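Local coordinates for CrataBL (PDB 4IHZ), which inhibits trypsin and, probably more strongly, factor Xa, and probably also binds glucose and N-acetylglucosamine as a lectin, at residues K89-S92 with I93-G96; E115-G118 with D119-K122. All coordinates share one frame; numbering follows the deposited sequence. Where two conformers were deposited one is given.

Contact 1 of 2, residues K89-S92 with I93-G96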
ATOM      1  N   LYS A  89     -15.007  -1.289   2.055  1.00 18.73           N
ATOM      2  CA  LYS A  89     -15.044  -1.323   3.513  1.00 20.36           C
ATOM      3  C   LYS A  89     -16.405  -0.878   3.984  1.00 21.98           C
ATOM      4  O   LYS A  89     -17.107  -0.168   3.265  1.00 20.89           O
ATOM      5  CB  LYS A  89     -13.971  -0.425   4.135  1.00 20.56           C
ATOM      6  CG  LYS A  89     -12.525  -0.847   3.762  1.00 20.82           C
ATOM      7  CD  LYS A  89     -11.502   0.021   4.466  1.00 20.85           C
ATOM      8  CE  LYS A  89     -10.080  -0.343   4.084  1.00 23.61           C
ATOM      9  NZ  LYS A  89      -9.104   0.385   4.968  1.00 25.42           N
ATOM     10  N   SER A  90     -16.775  -1.318   5.179  1.00 23.65           N
ATOM     11  CA  SER A  90     -18.023  -0.862   5.789  1.00 25.71           C
ATOM     12  C   SER A  90     -17.756   0.437   6.536  1.00 25.41           C
ATOM     13  O   SER A  90     -16.688   0.584   7.157  1.00 28.53           O
ATOM     14  CB  SER A  90     -18.563  -1.925   6.743  1.00 26.09           C
ATOM     15  OG  SER A  90     -17.614  -2.171   7.764  0.50 28.40           O
ATOM     16  N   SER A  91     -18.693   1.390   6.473  1.00 25.46           N
ATOM     17  CA  SER A  91     -18.557   2.673   7.169  1.00 25.83           C
ATOM     18  C   SER A  91     -19.895   3.143   7.735  1.00 28.24           C
ATOM     19  O   SER A  91     -20.792   3.484   6.968  1.00 27.86           O
ATOM     20  CB  SER A  91     -18.016   3.786   6.238  1.00 25.33           C
ATOM     21  OG  SER A  91     -18.004   5.005   6.963  1.00 25.70           O
ATOM     22  N   SER A  92     -20.030   3.200   9.057  1.00 30.78           N
ATOM     23  CA  SER A  92     -21.346   3.624   9.590  1.00 32.66           C
ATOM     24  C   SER A  92     -21.604   5.108   9.282  1.00 32.44           C
ATOM     25  O   SER A  92     -22.747   5.514   9.042  1.00 32.64           O
ATOM     26  CB  SER A  92     -21.512   3.304  11.090  1.00 35.02           C
ATOM     27  OG  SER A  92     -20.618   4.072  11.873  1.00 39.85           O
ATOM     28  N   ILE A  93     -20.534   5.905   9.261  1.00 31.60           N
ATOM     29  CA  ILE A  93     -20.605   7.342   8.958  1.00 32.03           C
ATOM     30  C   ILE A  93     -21.196   7.542   7.552  1.00 29.35           C
ATOM     31  O   ILE A  93     -21.925   8.492   7.307  1.00 28.91           O
ATOM     32  CB  ILE A  93     -19.181   8.011   8.992  1.00 32.34           C
ATOM     33  CG1 ILE A  93     -18.546   7.858  10.377  1.00 35.15           C
ATOM     34  CG2 ILE A  93     -19.256   9.486   8.565  1.00 36.14           C
ATOM     35  CD1 ILE A  93     -18.663   9.045  11.334  1.00 43.25           C
ATOM     36  N   HIS A  94     -20.895   6.612   6.651  1.00 26.86           N
ATOM     37  CA  HIS A  94     -21.372   6.686   5.291  1.00 24.84           C
ATOM     38  C   HIS A  94     -22.556   5.774   5.028  1.00 25.80           C
ATOM     39  O   HIS A  94     -22.975   5.612   3.884  1.00 25.66           O
ATOM     40  CB  HIS A  94     -20.191   6.423   4.319  1.00 23.30           C
ATOM     41  CG  HIS A  94     -19.107   7.435   4.448  1.00 23.64           C
ATOM     42  ND1 HIS A  94     -18.091   7.317   5.373  1.00 26.76           N
ATOM     43  CD2 HIS A  94     -18.894   8.606   3.801  1.00 25.15           C
ATOM     44  CE1 HIS A  94     -17.284   8.361   5.271  1.00 27.87           C
ATOM     45  NE2 HIS A  94     -17.762   9.169   4.338  1.00 25.82           N
ATOM     46  N   ARG A  95     -23.157   5.259   6.109  1.00 27.32           N
ATOM     47  CA  ARG A  95     -24.331   4.371   6.029  1.00 29.69           C
ATOM     48  C   ARG A  95     -24.182   3.176   5.095  1.00 29.44           C
ATOM     49  O   ARG A  95     -25.122   2.816   4.384  1.00 30.62           O
ATOM     50  CB  ARG A  95     -25.568   5.152   5.626  1.00 30.79           C
ATOM     51  CG  ARG A  95     -26.035   6.161   6.635  1.00 37.12           C
ATOM     52  CD  ARG A  95     -27.318   6.766   6.134  1.00 47.07           C
ATOM     53  NE  ARG A  95     -28.506   5.926   6.378  1.00 54.14           N
ATOM     54  CZ  ARG A  95     -29.537   5.816   5.534  1.00 57.01           C
ATOM     55  NH1 ARG A  95     -29.531   6.474   4.371  1.00 56.92           N
ATOM     56  NH2 ARG A  95     -30.576   5.049   5.851  1.00 58.36           N
ATOM     57  N   GLY A  96     -22.997   2.575   5.067  1.00 27.66           N
ATOM     58  CA  GLY A  96     -22.865   1.271   4.437  1.00 26.78           C
ATOM     59  C   GLY A  96     -21.506   1.068   3.819  1.00 24.02           C
ATOM     60  O   GLY A  96     -20.508   1.666   4.258  1.00 24.71           O
TER
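Ser91 and His94 join their side chains across the bend of a tight hairpin, and backbone bonds to the same serine close the loop. The side-chain bond is short: Ser91 OG lies 2.8 Å from His94 ND1, in the plane of the imidazole and at its edge, and either group could supply the proton. Ser91 reaches that position because OG is anti to its own backbone N (chi1 176°), while the histidine ring hangs beside its backbone N. The bond helps to fix the rotation of a buried ring, one face of which carries Ile93 CG2, offset toward the rim.

Among the backbone groups, Ser91 O accepts two bonds, from Gly96 N at 3.0 Å and, weakly, from His94 N at 3.1 Å. In return Ser91 N donates to Gly96 O over 2.9 Å, completing an antiparallel hydrogen-bonded pair. Within the turn itself, Arg95 N binds Ser92 O at 3.0 Å, the closing bond of a type I turn from Ser92 to Arg95.

Further contacts set the hairpin into the protein. Tyr148 meets the His94 ring edge-to-face, Leu35 touches both Ser91 and His94, and Arg152 binds His94 O.

Arg95 has left-handed backbone angles (phi 52°, psi 38°), and Gly96 a conformation that would jam a CB against the preceding carbonyl. Both residues face Ser91, which makes this a type I turn combined with a G1 beta bulge, a classic way of closing a beta hairpin, here between strands 87-91 and 96-100 of the beta-trefoil.

Contact 2 of 2, residues E115-G118 with D119-K122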
ATOM      1  N   GLU A 115     -18.414  -4.237 -16.356  1.00 20.54           N
ATOM      2  CA  GLU A 115     -19.533  -4.858 -17.110  1.00 21.37           C
ATOM      3  C   GLU A 115     -20.140  -3.874 -18.050  1.00 22.01           C
ATOM      4  O   GLU A 115     -20.166  -2.679 -17.763  1.00 22.20           O
ATOM      5  CB  GLU A 115     -20.605  -5.407 -16.170  1.00 22.43           C
ATOM      6  CG  GLU A 115     -20.073  -6.559 -15.300  1.00 23.87           C
ATOM      7  CD  GLU A 115     -21.057  -7.112 -14.294  1.00 27.95           C
ATOM      8  OE1 GLU A 115     -22.201  -6.607 -14.187  1.00 31.22           O
ATOM      9  OE2 GLU A 115     -20.659  -8.066 -13.569  1.00 30.31           O
ATOM     10  N   ARG A 116     -20.670  -4.361 -19.180  1.00 22.16           N
ATOM     11  CA  ARG A 116     -21.407  -3.437 -20.045  1.00 23.34           C
ATOM     12  C   ARG A 116     -22.700  -2.976 -19.380  1.00 23.39           C
ATOM     13  O   ARG A 116     -23.348  -3.725 -18.658  1.00 24.10           O
ATOM     14  CB  ARG A 116     -21.731  -4.051 -21.400  1.00 23.68           C
ATOM     15  CG  ARG A 116     -20.485  -4.353 -22.202  1.00 24.91           C
ATOM     16  CD  ARG A 116     -20.832  -4.619 -23.646  1.00 26.63           C
ATOM     17  NE  ARG A 116     -19.605  -4.741 -24.450  1.00 27.57           N
ATOM     18  CZ  ARG A 116     -18.886  -3.702 -24.887  1.00 27.81           C
ATOM     19  NH1 ARG A 116     -19.241  -2.451 -24.619  1.00 26.93           N
ATOM     20  NH2 ARG A 116     -17.778  -3.932 -25.581  1.00 30.62           N
ATOM     21  N   HIS A 117     -23.053  -1.732 -19.646  1.00 23.03           N
ATOM     22  CA  HIS A 117     -24.226  -1.122 -19.051  1.00 23.86           C
ATOM     23  C   HIS A 117     -24.719  -0.152 -20.097  1.00 23.01           C
ATOM     24  O   HIS A 117     -24.128   0.912 -20.315  1.00 22.91           O
ATOM     25  CB  HIS A 117     -23.822  -0.385 -17.758  1.00 23.23           C
ATOM     26  CG  HIS A 117     -24.955   0.328 -17.092  1.00 26.46           C
ATOM     27  ND1 HIS A 117     -25.991  -0.332 -16.470  1.00 29.15           N
ATOM     28  CD2 HIS A 117     -25.200   1.650 -16.936  1.00 30.96           C
ATOM     29  CE1 HIS A 117     -26.842   0.554 -15.979  1.00 32.33           C
ATOM     30  NE2 HIS A 117     -26.389   1.765 -16.257  1.00 31.83           N
ATOM     31  N   GLY A 118     -25.801  -0.519 -20.794  1.00 23.71           N
ATOM     32  CA  GLY A 118     -26.211   0.305 -21.923  1.00 25.55           C
ATOM     33  C   GLY A 118     -25.090   0.352 -22.953  1.00 24.96           C
ATOM     34  O   GLY A 118     -24.459  -0.660 -23.238  1.00 26.93           O
ATOM     35  N   ASP A 119     -24.809   1.534 -23.496  1.00 25.79           N
ATOM     36  CA  ASP A 119     -23.712   1.632 -24.466  1.00 26.99           C
ATOM     37  C   ASP A 119     -22.433   2.007 -23.776  1.00 25.85           C
ATOM     38  O   ASP A 119     -21.417   2.272 -24.435  1.00 27.04           O
ATOM     39  CB  ASP A 119     -24.000   2.653 -25.552  1.00 29.05           C
ATOM     40  CG  ASP A 119     -24.816   2.071 -26.683  1.00 34.17           C
ATOM     41  OD1 ASP A 119     -24.708   0.845 -26.940  1.00 39.15           O
ATOM     42  OD2 ASP A 119     -25.545   2.839 -27.325  1.00 38.76           O
ATOM     43  N   SER A 120     -22.472   1.998 -22.450  1.00 23.17           N
ATOM     44  CA  SER A 120     -21.253   2.291 -21.679  1.00 22.39           C
ATOM     45  C   SER A 120     -20.921   1.123 -20.761  1.00 22.08           C
ATOM     46  O   SER A 120     -21.203  -0.040 -21.083  1.00 20.99           O
ATOM     47  CB  SER A 120     -21.398   3.576 -20.869  1.00 23.00           C
ATOM     48  OG  SER A 120     -22.453   3.475 -19.968  0.50 25.84           O
ATOM     49  N   TYR A 121     -20.284   1.422 -19.627  1.00 20.31           N
ATOM     50  CA  TYR A 121     -19.839   0.391 -18.713  1.00 21.30           C
ATOM     51  C   TYR A 121     -20.319   0.710 -17.323  1.00 20.43           C
ATOM     52  O   TYR A 121     -20.801   1.814 -17.051  1.00 19.42           O
ATOM     53  CB  TYR A 121     -18.306   0.269 -18.744  1.00 20.28           C
ATOM     54  CG  TYR A 121     -17.745  -0.157 -20.079  1.00 21.03           C
ATOM     55  CD1 TYR A 121     -17.713  -1.526 -20.437  1.00 24.11           C
ATOM     56  CD2 TYR A 121     -17.265   0.774 -20.984  1.00 25.64           C
ATOM     57  CE1 TYR A 121     -17.197  -1.924 -21.666  1.00 27.60           C
ATOM     58  CE2 TYR A 121     -16.756   0.368 -22.229  1.00 31.11           C
ATOM     59  CZ  TYR A 121     -16.723  -0.988 -22.544  1.00 31.34           C
ATOM     60  OH  TYR A 121     -16.217  -1.412 -23.759  1.00 36.28           O
ATOM     61  N   LYS A 122     -20.175  -0.252 -16.432  1.00 20.36           N
ATOM     62  CA  LYS A 122     -20.285   0.006 -15.018  1.00 20.05           C
ATOM     63  C   LYS A 122     -19.218  -0.806 -14.299  1.00 20.21           C
ATOM     64  O   LYS A 122     -18.727  -1.825 -14.805  1.00 20.42           O
ATOM     65  CB  LYS A 122     -21.660  -0.381 -14.492  1.00 20.55           C
ATOM     66  CG  LYS A 122     -21.977  -1.865 -14.560  1.00 21.07           C
ATOM     67  CD  LYS A 122     -23.372  -2.143 -14.045  1.00 24.79           C
ATOM     68  CE  LYS A 122     -23.692  -3.625 -14.241  1.00 25.60           C
ATOM     69  NZ  LYS A 122     -25.052  -3.973 -13.715  1.00 27.96           N
TER
HETATM   70  O   HOH W   1     -24.773  -6.821 -14.536  1.00 42.13           O
HETATM   71  O   HOH W   2     -21.709  -1.267 -23.476  1.00 25.51           O
HETATM   72  O   HOH W   3     -25.504  -3.575 -16.897  1.00 48.72           O
HETATM   73  O   HOH W   4     -27.120  -2.790 -15.337  1.00 46.40           O
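Ser120 O is gripped by two donors: His117 N donates to it at 2.9 Å, and a water donates to it at 2.7 Å. The same water also donates to Gly118 O and accepts from Arg116 NH1 at the edge of the guanidinium, so one molecule ties an arginine to the backbone of the turn. Ser120 N returns a bond to His117 O. Further from the turn, Glu115 and Lys122 exchange a second pair of backbone bonds; the one from Glu115 N to Lys122 O is almost straight.

Glu115, His117, Ser120 and Lys122 share one face of the hairpin. Lys122 leaves the backbone with CG between N and the carbonyl carbon (chi1 65°), then runs extended, crossing the His117 side chain at about a right angle; its CB packs 3.9 Å from His117 CB. Its ammonium makes only a long salt bridge to Glu115, NZ to OE1 3.9 Å, but a water bridges the two at 2.6 Å from OE1. Another water links Lys122 NZ to His117 ND1, lying in the plane of the imidazole. Asp135 on a neighbouring strand gives NZ a direct salt-bridge partner.

Arg116 and Tyr121 form a non-hydrogen-bonded pair, and their side chains run side by side in the same direction. Tyr121 CE1 lies over one guanidinium face, with the two planes 34° apart. Arg116 NH2 also binds a glycerol, probably from the crystallisation liquor, while Phe160 meets the tyrosine ring.

Gly118 and Asp119 are the two central residues of a type II' turn, with Gly118 at positive phi (60°), as is classic for a two-residue beta hairpin, here joining strands 112-117 and 120-125 of the beta-trefoil.

How the contacts relate
Together the two contacts illustrate how one backbone task, reversing the chain between two antiparallel strands, admits different solutions within a single beta-trefoil. Contact 1 closes its loop with a type I turn and a bulge, whereas contact 2 uses a type II' turn without one. They follow one another along the chain, their centres 26 Å apart and their nearest atoms about 17 Å apart, so neither touches the other. Each centre lies about 16 Å from the centre of the chain. Their surroundings differ too: contact 1 includes two buried residues, while contact 2 lies at the surface, where waters bridge its charged side chains and glycerol lies beside Tyr121.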